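Local coordinates for extracellular solute-binding protein family 1 (Kribbella flavida, PDB 5IXP), which probably binds a solute outside the cell and delivers it to an ABC transporter for uptake, at residues T170-R175 / E358-F363; I179-S184 / L348-G353; V244-A249 / N327-N332. All coordinates share one frame; numbering follows the deposited sequence. Where two conformers were deposited one is given.

Contact 1. Residues T170-R175 / E358-F363; sequences TWEAMR and EINQVF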
loop_
_atom_site.group_PDB
_atom_site.type_symbol
_atom_site.label_atom_id
_atom_site.label_comp_id
_atom_site.label_asym_id
_atom_site.label_seq_id
_atom_site.Cartn_x
_atom_site.Cartn_y
_atom_site.Cartn_z
ATOM N N THR A 170 5.357 10.784 4.077
ATOM C CA THR A 170 5.293 11.613 2.878
ATOM C C THR A 170 6.274 11.114 1.822
ATOM O O THR A 170 5.961 11.095 0.622
ATOM C CB THR A 170 5.573 13.078 3.230
ATOM O OG1 THR A 170 4.709 13.494 4.297
ATOM C CG2 THR A 170 5.355 13.982 2.015
ATOM N N TRP A 171 7.463 10.697 2.258
ATOM C CA TRP A 171 8.444 10.093 1.359
ATOM C C TRP A 171 7.897 8.841 0.696
ATOM O O TRP A 171 8.059 8.648 -0.517
ATOM C CB TRP A 171 9.715 9.764 2.144
ATOM C CG TRP A 171 10.693 8.814 1.465
ATOM C CD1 TRP A 171 10.706 7.443 1.537
ATOM C CD2 TRP A 171 11.813 9.181 0.654
ATOM N NE1 TRP A 171 11.763 6.939 0.808
ATOM C CE2 TRP A 171 12.459 7.984 0.259
ATOM C CE3 TRP A 171 12.325 10.403 0.210
ATOM C CZ2 TRP A 171 13.594 7.979 -0.559
ATOM C CZ3 TRP A 171 13.459 10.397 -0.600
ATOM C CH2 TRP A 171 14.078 9.193 -0.976
ATOM N N GLU A 172 7.284 7.954 1.483
ATOM C CA GLU A 172 6.696 6.752 0.900
ATOM C C GLU A 172 5.704 7.118 -0.194
ATOM O O GLU A 172 5.706 6.515 -1.276
ATOM C CB GLU A 172 6.011 5.919 1.982
ATOM C CG GLU A 172 6.972 5.340 3.012
ATOM C CD GLU A 172 7.844 4.237 2.414
ATOM O OE1 GLU A 172 7.379 3.076 2.322
ATOM O OE2 GLU A 172 8.978 4.535 1.998
ATOM N N ALA A 173 4.867 8.123 0.064
ATOM C CA ALA A 173 3.852 8.512 -0.909
ATOM C C ALA A 173 4.487 9.034 -2.190
ATOM O O ALA A 173 4.083 8.643 -3.293
ATOM C CB ALA A 173 2.915 9.555 -0.302
HETATM N N MSE A 174 5.503 9.884 -2.073
HETATM C CA MSE A 174 6.125 10.470 -3.253
HETATM C C MSE A 174 7.040 9.503 -3.988
HETATM O O MSE A 174 7.007 9.426 -5.217
HETATM C CB MSE A 174 6.924 11.717 -2.869
HETATM C CG MSE A 174 6.066 12.797 -2.249
HETATM SE SE MSE A 174 7.197 14.329 -1.839
HETATM C CE MSE A 174 7.717 14.759 -3.683
ATOM N N ARG A 175 7.879 8.779 -3.242
ATOM C CA ARG A 175 8.873 7.934 -3.897
ATOM C C ARG A 175 8.219 6.877 -4.767
ATOM O O ARG A 175 8.728 6.541 -5.844
ATOM C CB ARG A 175 9.773 7.251 -2.875
ATOM C CG ARG A 175 11.016 6.685 -3.551
ATOM C CD ARG A 175 11.688 5.652 -2.710
ATOM N NE ARG A 175 10.969 4.381 -2.692
ATOM C CZ ARG A 175 10.140 4.006 -1.726
ATOM N NH1 ARG A 175 9.903 4.814 -0.703
ATOM N NH2 ARG A 175 9.549 2.821 -1.778
ATOM N N GLU A 358 15.292 -3.251 1.562
ATOM C CA GLU A 358 16.475 -2.986 2.370
ATOM C C GLU A 358 17.079 -1.632 2.031
ATOM O O GLU A 358 17.537 -0.913 2.926
ATOM C CB GLU A 358 17.509 -4.093 2.164
ATOM C CG GLU A 358 17.109 -5.443 2.733
ATOM C CD GLU A 358 16.165 -6.243 1.829
ATOM O OE1 GLU A 358 15.725 -5.743 0.769
ATOM O OE2 GLU A 358 15.860 -7.393 2.190
ATOM N N ILE A 359 17.095 -1.271 0.742
ATOM C CA ILE A 359 17.587 0.045 0.338
ATOM C C ILE A 359 16.669 1.134 0.867
ATOM O O ILE A 359 17.120 2.142 1.428
ATOM C CB ILE A 359 17.714 0.128 -1.196
ATOM C CG1 ILE A 359 18.760 -0.853 -1.718
ATOM C CG2 ILE A 359 18.011 1.568 -1.653
ATOM C CD1 ILE A 359 18.750 -0.973 -3.247
ATOM N N ASN A 360 15.360 0.963 0.671
ATOM C CA ASN A 360 14.426 1.982 1.129
ATOM C C ASN A 360 14.544 2.216 2.629
ATOM O O ASN A 360 14.384 3.350 3.092
ATOM C CB ASN A 360 12.994 1.597 0.768
ATOM C CG ASN A 360 12.036 2.736 0.997
ATOM O OD1 ASN A 360 12.220 3.814 0.441
ATOM N ND2 ASN A 360 11.009 2.511 1.824
ATOM N N GLN A 361 14.844 1.162 3.393
ATOM C CA GLN A 361 14.947 1.289 4.844
ATOM C C GLN A 361 16.058 2.254 5.244
ATOM O O GLN A 361 15.905 3.027 6.197
ATOM C CB GLN A 361 15.173 -0.091 5.466
ATOM C CG GLN A 361 15.127 -0.109 6.982
ATOM C CD GLN A 361 15.271 -1.506 7.566
ATOM O OE1 GLN A 361 14.643 -2.462 7.101
ATOM N NE2 GLN A 361 16.104 -1.631 8.591
ATOM N N VAL A 362 17.188 2.232 4.533
ATOM C CA VAL A 362 18.273 3.139 4.901
ATOM C C VAL A 362 17.888 4.579 4.570
ATOM O O VAL A 362 18.222 5.505 5.318
ATOM C CB VAL A 362 19.621 2.728 4.268
ATOM C CG1 VAL A 362 19.790 1.214 4.251
ATOM C CG2 VAL A 362 19.831 3.334 2.895
ATOM N N PHE A 363 17.141 4.792 3.476
ATOM C CA PHE A 363 16.710 6.148 3.148
ATOM C C PHE A 363 15.684 6.661 4.150
ATOM O O PHE A 363 15.740 7.828 4.559
ATOM C CB PHE A 363 16.150 6.216 1.726
ATOM C CG PHE A 363 17.208 6.302 0.664
ATOM C CD1 PHE A 363 17.770 7.527 0.326
ATOM C CD2 PHE A 363 17.652 5.159 0.012
ATOM C CE1 PHE A 363 18.747 7.617 -0.648
ATOM C CE2 PHE A 363 18.630 5.238 -0.965
ATOM C CZ PHE A 363 19.179 6.473 -1.297
#
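Trp171, Glu172 and Arg175 on helix 167-175 meet Asn360 and Phe363 on helix 356-371, the two segments running at 133° between their N-to-C directions. Their axes come no closer than 11.9 Å, so side chains from both helices must span the gap, meeting at the Asn360 amide. Asn360 CG stands anti to the backbone N (chi1 -169°), which carries the amide across to the other helix. Trp171 NE1 donates to Asn360 OD1 at 3.2 Å; the bond is nearly straight and lies in the indole plane. Asn360 ND2 donates to Glu172 OE2 at 2.9 Å, on the syn side of the carboxylate. Glu172 OE2 also takes a salt bridge from Arg175 NH1 (2.9 Å), which reaches it from above the carboxylate plane. The Arg175 guanidinium has one face against Asn360 OD1, without a hydrogen bond between them. Tyr182 OH bonds to the same OD1. Trp171 CZ2 packs on Phe363 CB at 3.9 Å, while the two rings, near parallel, are slid apart and barely overlap. Both ends of a buried amide are thus satisfied, which fixes its flip. The carboxylate and guanidinium probably offset much of each other's charge, and the guanidinium probably draws electron density onto OD1.

Contact 2. Residues I179-S184 / L348-G353; sequences IQAYYS and LKQHKG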
loop_
_atom_site.group_PDB
_atom_site.type_symbol
_atom_site.label_atom_id
_atom_site.label_comp_id
_atom_site.label_asym_id
_atom_site.label_seq_id
_atom_site.Cartn_x
_atom_site.Cartn_y
_atom_site.Cartn_z
ATOM N N ILE A 179 9.058 7.194 -11.728
ATOM C CA ILE A 179 9.239 6.180 -12.759
ATOM C C ILE A 179 10.376 5.240 -12.386
ATOM O O ILE A 179 10.307 4.031 -12.626
ATOM C CB ILE A 179 9.476 6.838 -14.130
ATOM C CG1 ILE A 179 8.182 7.433 -14.672
ATOM C CG2 ILE A 179 10.030 5.828 -15.124
ATOM C CD1 ILE A 179 8.312 7.912 -16.107
ATOM N N GLN A 180 11.440 5.771 -11.794
ATOM C CA GLN A 180 12.447 4.908 -11.207
ATOM C C GLN A 180 12.852 5.469 -9.857
ATOM O O GLN A 180 12.849 6.683 -9.636
ATOM C CB GLN A 180 13.676 4.747 -12.109
ATOM C CG GLN A 180 14.607 5.915 -12.095
ATOM C CD GLN A 180 15.681 5.772 -13.132
ATOM O OE1 GLN A 180 15.553 4.976 -14.065
ATOM N NE2 GLN A 180 16.752 6.543 -12.987
ATOM N N ALA A 181 13.173 4.564 -8.946
ATOM C CA ALA A 181 13.629 4.982 -7.633
ATOM C C ALA A 181 15.042 4.463 -7.430
ATOM O O ALA A 181 16.016 5.189 -7.634
ATOM C CB ALA A 181 12.680 4.480 -6.537
ATOM N N TYR A 182 15.170 3.195 -7.075
ATOM C CA TYR A 182 16.479 2.654 -6.759
ATOM C C TYR A 182 17.079 1.816 -7.877
ATOM O O TYR A 182 18.300 1.614 -7.885
ATOM C CB TYR A 182 16.390 1.822 -5.479
ATOM C CG TYR A 182 15.807 2.593 -4.322
ATOM C CD1 TYR A 182 16.325 3.839 -3.951
ATOM C CD2 TYR A 182 14.731 2.093 -3.604
ATOM C CE1 TYR A 182 15.788 4.550 -2.885
ATOM C CE2 TYR A 182 14.188 2.799 -2.535
ATOM C CZ TYR A 182 14.717 4.023 -2.178
ATOM O OH TYR A 182 14.177 4.714 -1.112
ATOM N N TYR A 183 16.267 1.336 -8.821
ATOM C CA TYR A 183 16.730 0.358 -9.791
ATOM C C TYR A 183 16.380 0.764 -11.210
ATOM O O TYR A 183 15.323 1.343 -11.472
ATOM C CB TYR A 183 16.128 -1.024 -9.524
ATOM C CG TYR A 183 16.719 -1.755 -8.343
ATOM C CD1 TYR A 183 17.833 -2.565 -8.495
ATOM C CD2 TYR A 183 16.157 -1.636 -7.075
ATOM C CE1 TYR A 183 18.371 -3.247 -7.418
ATOM C CE2 TYR A 183 16.687 -2.314 -5.989
ATOM C CZ TYR A 183 17.794 -3.121 -6.167
ATOM O OH TYR A 183 18.327 -3.804 -5.094
ATOM N N SER A 184 17.283 0.433 -12.128
ATOM C CA SER A 184 16.929 0.360 -13.533
ATOM C C SER A 184 16.097 -0.893 -13.793
ATOM O O SER A 184 15.970 -1.780 -12.942
ATOM C CB SER A 184 18.180 0.327 -14.405
ATOM O OG SER A 184 18.729 -0.984 -14.427
ATOM N N LEU A 348 1.668 2.949 -11.808
ATOM C CA LEU A 348 2.896 2.357 -11.297
ATOM C C LEU A 348 3.771 1.992 -12.484
ATOM O O LEU A 348 3.380 1.164 -13.312
ATOM C CB LEU A 348 2.618 1.109 -10.459
ATOM C CG LEU A 348 1.908 1.234 -9.110
ATOM C CD1 LEU A 348 1.944 -0.108 -8.393
ATOM C CD2 LEU A 348 2.543 2.316 -8.253
ATOM N N LYS A 349 4.945 2.613 -12.572
ATOM C CA LYS A 349 5.897 2.270 -13.618
ATOM C C LYS A 349 7.277 1.995 -13.044
ATOM O O LYS A 349 8.222 1.771 -13.810
ATOM C CB LYS A 349 5.979 3.377 -14.678
ATOM C CG LYS A 349 4.616 3.892 -15.157
ATOM C CD LYS A 349 4.625 4.325 -16.624
ATOM C CE LYS A 349 5.994 4.817 -17.066
ATOM N NZ LYS A 349 6.119 4.850 -18.552
ATOM N N GLN A 350 7.411 1.993 -11.722
ATOM C CA GLN A 350 8.692 1.855 -11.050
ATOM C C GLN A 350 9.042 0.381 -10.871
ATOM O O GLN A 350 8.262 -0.384 -10.293
ATOM C CB GLN A 350 8.622 2.571 -9.705
ATOM C CG GLN A 350 9.747 2.337 -8.771
ATOM C CD GLN A 350 9.529 3.102 -7.490
ATOM O OE1 GLN A 350 9.770 2.592 -6.396
ATOM N NE2 GLN A 350 9.047 4.338 -7.619
ATOM N N HIS A 351 10.215 -0.015 -11.357
ATOM C CA HIS A 351 10.703 -1.364 -11.124
ATOM C C HIS A 351 11.287 -1.471 -9.720
ATOM O O HIS A 351 12.010 -0.581 -9.265
ATOM C CB HIS A 351 11.757 -1.736 -12.166
ATOM C CG HIS A 351 12.371 -3.077 -11.941
ATOM N ND1 HIS A 351 11.635 -4.242 -11.949
ATOM C CD2 HIS A 351 13.648 -3.440 -11.679
ATOM C CE1 HIS A 351 12.434 -5.266 -11.709
ATOM N NE2 HIS A 351 13.662 -4.807 -11.541
ATOM N N LYS A 352 10.959 -2.558 -9.026
ATOM C CA LYS A 352 11.496 -2.837 -7.698
ATOM C C LYS A 352 12.510 -3.964 -7.814
ATOM O O LYS A 352 12.147 -5.090 -8.166
ATOM C CB LYS A 352 10.391 -3.233 -6.718
ATOM C CG LYS A 352 9.146 -2.370 -6.755
ATOM C CD LYS A 352 9.242 -1.233 -5.779
ATOM C CE LYS A 352 7.917 -0.485 -5.698
ATOM N NZ LYS A 352 7.936 0.512 -4.613
ATOM N N GLY A 353 13.766 -3.674 -7.497
ATOM C CA GLY A 353 14.821 -4.655 -7.609
ATOM C C GLY A 353 14.958 -5.555 -6.395
ATOM O O GLY A 353 14.203 -5.453 -5.425
HETATM O O HOH W 1 13.221 1.864 -9.650
HETATM O O HOH W 2 13.241 0.998 -6.888
#
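Ile179 and Gln350 bring two irregular segments, 179-184 and 348-353, within 4.7 Å of each other at their CA atoms. Here the Gln350 CA hydrogen points to Ile179 O, with CA and O 3.1 Å apart. Next to it, the Gln350 side chain, extended beyond CG, lays its amide against Ala181 CB; its NE2 bonds to Arg175 O and Leu178 O. At the chain surface, Ile179 CD1 lies alongside Lys349 CE. Water joins the backbones in the middle: water 1 accepts from Ala181 N and Tyr183 N, water 2 accepts from Tyr182 N, and both can donate to His351 O. At the far end Gly353 CA sits over the centre of the Tyr183 ring, 3.3 Å from the centroid, a CH-pi contact that leaves no room for a side chain on this glycine. Tyr183 OH reaches on to Arg355 N. An alanine in place of Tyr183 would probably leave a gap over Gly353 and Arg355 N without this acceptor. The His351 ring brings CD2 to 3.1 Å from Ser184 O, while its NE2 bonds to Asp187. Two loops pack directly and through waters, joining the connection after helix 167-175 to the one before helix 356-371 in this solute-binding-protein fold.

Contact 3. Residues V244-A249 / N327-N332; sequences VIADNA and NPYFNN
Tyr329 lies against helix 241-249, and its side chain runs from the loop 327-332 along that helix. From CB, chi1 of -170° swings the ring away from the backbone N and towards Ala246. CG lies 3.8 Å from Ala246 CB. CD2 comes a little nearer to the same methyl, at 3.7 Å. Ala246 CB sits over the ring centre, 3.6 Å from the centroid and 10° off the normal, a CH-pi contact. Farther out, CE2 and CZ pass over Ala246 CA. At the tip, OH touches Ala249 CB at 3.4 Å and is hydrogen-bonded to Gly250 O, just past the helix. Phe330 follows with its ring end: CZ packs on Ile245 CG2 at 3.7 Å, the two side chains crossing at about a right angle. Trp257 of strand 257-260 also meets the Phe330 ring. Within the loop, Asn327 OD1 accepts from Phe330 N at 3.0 Å, an Asx motif, with the donor above the carbonyl plane; Phe330 is the centre of an inverse gamma turn. Across the contact the packing is apolar: a methyl over the tyrosine face, and aliphatic carbons touching the end of Phe330. The small alanines let the tyrosine lie close to the helix.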
loop_
_atom_site.group_PDB
_atom_site.type_symbol
_atom_site.label_atom_id
_atom_site.label_comp_id
_atom_site.label_asym_id
_atom_site.label_seq_id
_atom_site.Cartn_x
_atom_site.Cartn_y
_atom_site.Cartn_z
ATOM N N VAL A 244 -8.391 2.909 10.818
ATOM C CA VAL A 244 -7.339 3.159 11.797
ATOM C C VAL A 244 -7.479 4.562 12.376
ATOM O O VAL A 244 -7.394 4.762 13.596
ATOM C CB VAL A 244 -5.957 2.950 11.154
ATOM C CG1 VAL A 244 -4.851 3.372 12.101
ATOM C CG2 VAL A 244 -5.786 1.498 10.729
ATOM N N ILE A 245 -7.699 5.552 11.505
ATOM C CA ILE A 245 -7.836 6.937 11.954
ATOM C C ILE A 245 -9.025 7.061 12.893
ATOM O O ILE A 245 -8.930 7.657 13.974
ATOM C CB ILE A 245 -7.974 7.884 10.745
ATOM C CG1 ILE A 245 -6.674 7.916 9.940
ATOM C CG2 ILE A 245 -8.372 9.301 11.195
ATOM C CD1 ILE A 245 -6.791 8.602 8.588
ATOM N N ALA A 246 -10.162 6.489 12.492
ATOM C CA ALA A 246 -11.374 6.616 13.291
ATOM C C ALA A 246 -11.208 5.942 14.646
ATOM O O ALA A 246 -11.668 6.469 15.662
ATOM C CB ALA A 246 -12.568 6.039 12.533
ATOM N N ASP A 247 -10.538 4.783 14.681
ATOM C CA ASP A 247 -10.265 4.119 15.955
ATOM C C ASP A 247 -9.362 4.972 16.840
ATOM O O ASP A 247 -9.640 5.164 18.031
ATOM C CB ASP A 247 -9.630 2.749 15.714
ATOM C CG ASP A 247 -10.638 1.700 15.265
ATOM O OD1 ASP A 247 -11.849 1.870 15.530
ATOM O OD2 ASP A 247 -10.215 0.695 14.658
ATOM N N ASN A 248 -8.272 5.491 16.275
ATOM C CA ASN A 248 -7.309 6.239 17.081
ATOM C C ASN A 248 -7.875 7.582 17.530
ATOM O O ASN A 248 -7.665 8.003 18.678
ATOM C CB ASN A 248 -6.018 6.447 16.287
ATOM C CG ASN A 248 -5.230 5.165 16.103
ATOM O OD1 ASN A 248 -5.557 4.130 16.683
ATOM N ND2 ASN A 248 -4.178 5.228 15.291
ATOM N N ALA A 249 -8.586 8.280 16.641
ATOM C CA ALA A 249 -9.129 9.581 17.011
ATOM C C ALA A 249 -10.355 9.453 17.906
ATOM O O ALA A 249 -10.591 10.323 18.755
ATOM C CB ALA A 249 -9.470 10.386 15.758
ATOM N N ASN A 327 -18.942 6.643 4.346
ATOM C CA ASN A 327 -18.287 6.536 5.647
ATOM C C ASN A 327 -18.833 7.609 6.577
ATOM O O ASN A 327 -18.401 8.772 6.504
ATOM C CB ASN A 327 -16.768 6.664 5.506
ATOM C CG ASN A 327 -16.028 6.380 6.814
ATOM O OD1 ASN A 327 -16.354 6.944 7.864
ATOM N ND2 ASN A 327 -15.024 5.497 6.753
ATOM N N PRO A 328 -19.764 7.274 7.475
ATOM C CA PRO A 328 -20.345 8.312 8.349
ATOM C C PRO A 328 -19.321 9.060 9.190
ATOM O O PRO A 328 -19.455 10.277 9.377
ATOM C CB PRO A 328 -21.322 7.513 9.223
ATOM C CG PRO A 328 -21.604 6.272 8.445
ATOM C CD PRO A 328 -20.341 5.944 7.737
ATOM N N TYR A 329 -18.301 8.371 9.708
ATOM C CA TYR A 329 -17.307 9.046 10.539
ATOM C C TYR A 329 -16.604 10.155 9.768
ATOM O O TYR A 329 -16.367 11.243 10.309
ATOM C CB TYR A 329 -16.286 8.039 11.065
ATOM C CG TYR A 329 -15.350 8.589 12.120
ATOM C CD1 TYR A 329 -15.639 8.434 13.469
ATOM C CD2 TYR A 329 -14.174 9.251 11.773
ATOM C CE1 TYR A 329 -14.792 8.923 14.446
ATOM C CE2 TYR A 329 -13.313 9.741 12.746
ATOM C CZ TYR A 329 -13.632 9.574 14.083
ATOM O OH TYR A 329 -12.795 10.049 15.064
ATOM N N PHE A 330 -16.270 9.903 8.500
ATOM C CA PHE A 330 -15.591 10.892 7.664
ATOM C C PHE A 330 -16.603 11.770 6.923
ATOM O O PHE A 330 -16.609 11.873 5.696
ATOM C CB PHE A 330 -14.637 10.194 6.698
ATOM C CG PHE A 330 -13.364 9.752 7.343
ATOM C CD1 PHE A 330 -13.323 8.589 8.095
ATOM C CD2 PHE A 330 -12.214 10.519 7.231
ATOM C CE1 PHE A 330 -12.152 8.186 8.711
ATOM C CE2 PHE A 330 -11.039 10.123 7.843
ATOM C CZ PHE A 330 -11.012 8.955 8.592
ATOM N N ASN A 331 -17.473 12.410 7.711
ATOM C CA ASN A 331 -18.440 13.389 7.202
ATOM C C ASN A 331 -19.304 12.798 6.088
ATOM O O ASN A 331 -19.636 13.468 5.109
ATOM C CB ASN A 331 -17.727 14.665 6.726
ATOM C CG ASN A 331 -18.693 15.818 6.470
ATOM O OD1 ASN A 331 -19.682 15.979 7.181
ATOM N ND2 ASN A 331 -18.414 16.615 5.445
ATOM N N ASN A 332 -19.666 11.519 6.235
ATOM C CA ASN A 332 -20.507 10.831 5.255
ATOM C C ASN A 332 -19.889 10.878 3.862
ATOM O O ASN A 332 -20.593 11.020 2.863
ATOM C CB ASN A 332 -21.923 11.410 5.223
ATOM C CG ASN A 332 -22.722 11.047 6.443
ATOM O OD1 ASN A 332 -22.818 9.877 6.805
ATOM N ND2 ASN A 332 -23.303 12.046 7.086
#

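Contacts 1 and 2 adjoin, with centres 12 Å apart. The side chain of Tyr182, in contact 2, reaches into contact 1: besides its bond to the Asn360 amide, its OH packs on Trp171 CZ2 at 3.4 Å and on Arg175 CD at 3.1 Å. A second link runs from the backbone at the end of helix 167-175 to the loop 348-353. Contact 3 stands apart: its centre is 27 Å from that of contact 1 and 34 Å from that of contact 2, on the opposite side of the chain's centre from contact 2. Along the chain, contact 3 is nested inside contact 2, and contact 2 inside contact 1. The solute site is not located by these contacts, and none of the three is assigned to it.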